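Local structure of monothiol glutaredoxin-S14, chloroplastic (Arabidopsis thaliana, 3IPZ) at residues P75-Y78 / F83-G86. The protein binds a [2Fe-2S] cluster as a homodimer and a labile Fe-S cluster with BOLA1, may donate Fe-S clusters to client proteins, and may regulate CAX cation transporters. Residues are numbered along the deposited sequence; the frame is centred on the assembly and turned at random.
Sequences PQLY and FFGG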
# COMPACT_ATOMS: atom_id res chain seq x y z
N PRO A 75 -7.45 -0.93 -0.92
CA PRO A 75 -6.00 -0.82 -0.80
C PRO A 75 -5.32 0.54 -0.85
O PRO A 75 -5.76 1.48 -1.50
CB PRO A 75 -5.50 -1.72 -1.93
CG PRO A 75 -6.53 -1.47 -2.99
CD PRO A 75 -7.82 -1.58 -2.20
N GLN A 76 -4.20 0.60 -0.15
CA GLN A 76 -3.33 1.76 -0.09
C GLN A 76 -1.95 1.20 -0.40
O GLN A 76 -1.46 0.31 0.29
CB GLN A 76 -3.35 2.38 1.32
CG GLN A 76 -4.48 3.37 1.53
CD GLN A 76 -4.45 4.03 2.91
OE1 GLN A 76 -3.39 4.19 3.51
NE2 GLN A 76 -5.62 4.42 3.39
N LEU A 77 -1.33 1.71 -1.46
CA LEU A 77 -0.01 1.24 -1.88
C LEU A 77 1.10 2.22 -1.58
O LEU A 77 1.00 3.40 -1.89
CB LEU A 77 -0.02 0.93 -3.38
CG LEU A 77 1.26 0.38 -4.03
CD1 LEU A 77 1.61 -0.99 -3.46
CD2 LEU A 77 1.05 0.28 -5.54
N TYR A 78 2.16 1.72 -0.97
CA TYR A 78 3.33 2.54 -0.67
C TYR A 78 4.53 2.01 -1.47
O TYR A 78 4.71 0.79 -1.61
CB TYR A 78 3.64 2.51 0.83
CG TYR A 78 2.84 3.50 1.64
CD1 TYR A 78 1.52 3.23 2.02
CD2 TYR A 78 3.40 4.73 2.02
CE1 TYR A 78 0.77 4.17 2.77
CE2 TYR A 78 2.68 5.66 2.75
CZ TYR A 78 1.37 5.38 3.12
OH TYR A 78 0.66 6.34 3.83
N PHE A 83 3.43 7.31 -0.02
CA PHE A 83 2.11 6.84 -0.41
C PHE A 83 1.93 7.05 -1.92
O PHE A 83 2.02 8.17 -2.42
CB PHE A 83 1.04 7.60 0.38
CG PHE A 83 -0.36 7.31 -0.08
CD1 PHE A 83 -0.86 6.01 -0.04
CD2 PHE A 83 -1.17 8.33 -0.57
CE1 PHE A 83 -2.17 5.73 -0.50
CE2 PHE A 83 -2.47 8.06 -1.02
CZ PHE A 83 -2.96 6.75 -0.99
N PHE A 84 1.67 5.96 -2.64
CA PHE A 84 1.48 6.05 -4.08
C PHE A 84 0.02 6.30 -4.44
O PHE A 84 -0.27 7.16 -5.27
CB PHE A 84 1.97 4.79 -4.77
CG PHE A 84 1.99 4.90 -6.26
CD1 PHE A 84 2.99 5.63 -6.90
CD2 PHE A 84 0.98 4.31 -7.02
CE1 PHE A 84 2.99 5.79 -8.27
CE2 PHE A 84 0.97 4.46 -8.41
CZ PHE A 84 1.97 5.21 -9.03
N GLY A 85 -0.90 5.55 -3.85
CA GLY A 85 -2.30 5.77 -4.15
C GLY A 85 -3.20 4.61 -3.81
O GLY A 85 -2.73 3.55 -3.37
N GLY A 86 -4.51 4.81 -3.99
CA GLY A 86 -5.47 3.75 -3.73
C GLY A 86 -5.65 2.92 -4.99
O GLY A 86 -4.82 2.98 -5.90
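L77 stands opposite F84 and G85 in a classic beta bulge that interrupts the antiparallel hairpin of strands 76-79 and 82-85, the last two strands of the thioredoxin-fold sheet of this glutaredoxin domain. L77 N donates to G85 O at 3.0 Å, and L77 O takes two N-H groups: F84 N at 2.8 Å and a weak bond from G85 N. On one face of the sheet, the Y78 ring lies over the F83 backbone, with F83 CA 3.7 Å from the ring centroid in a CH-pi contact. F83 CB also reaches Y78 CE2 at 3.5 Å, while the two rings meet obliquely, their planes 53° apart. With CG anti to the backbone N (chi1 173°), the F83 ring runs back along the neighbouring strand, and its CE1 meets Q76 CG at 3.9 Å. Both Y78 OH and Q76 OE1 hydrogen-bond S69 OG of helix 59-69, linking this face to that helix. Replacing Y78 by an alanine would probably uncover the F83 backbone and leave S69 OG with Q76 OE1 but without the tyrosine hydroxyl. The other face carries L77, packed on L43 and T90. Beyond the bulge, cis-P75 touches F35 of the probable cluster site; G86 occupies the N-cap position of helix 87-96, and its CA makes a CA-H...O contact with P75 O at 3.2 Å.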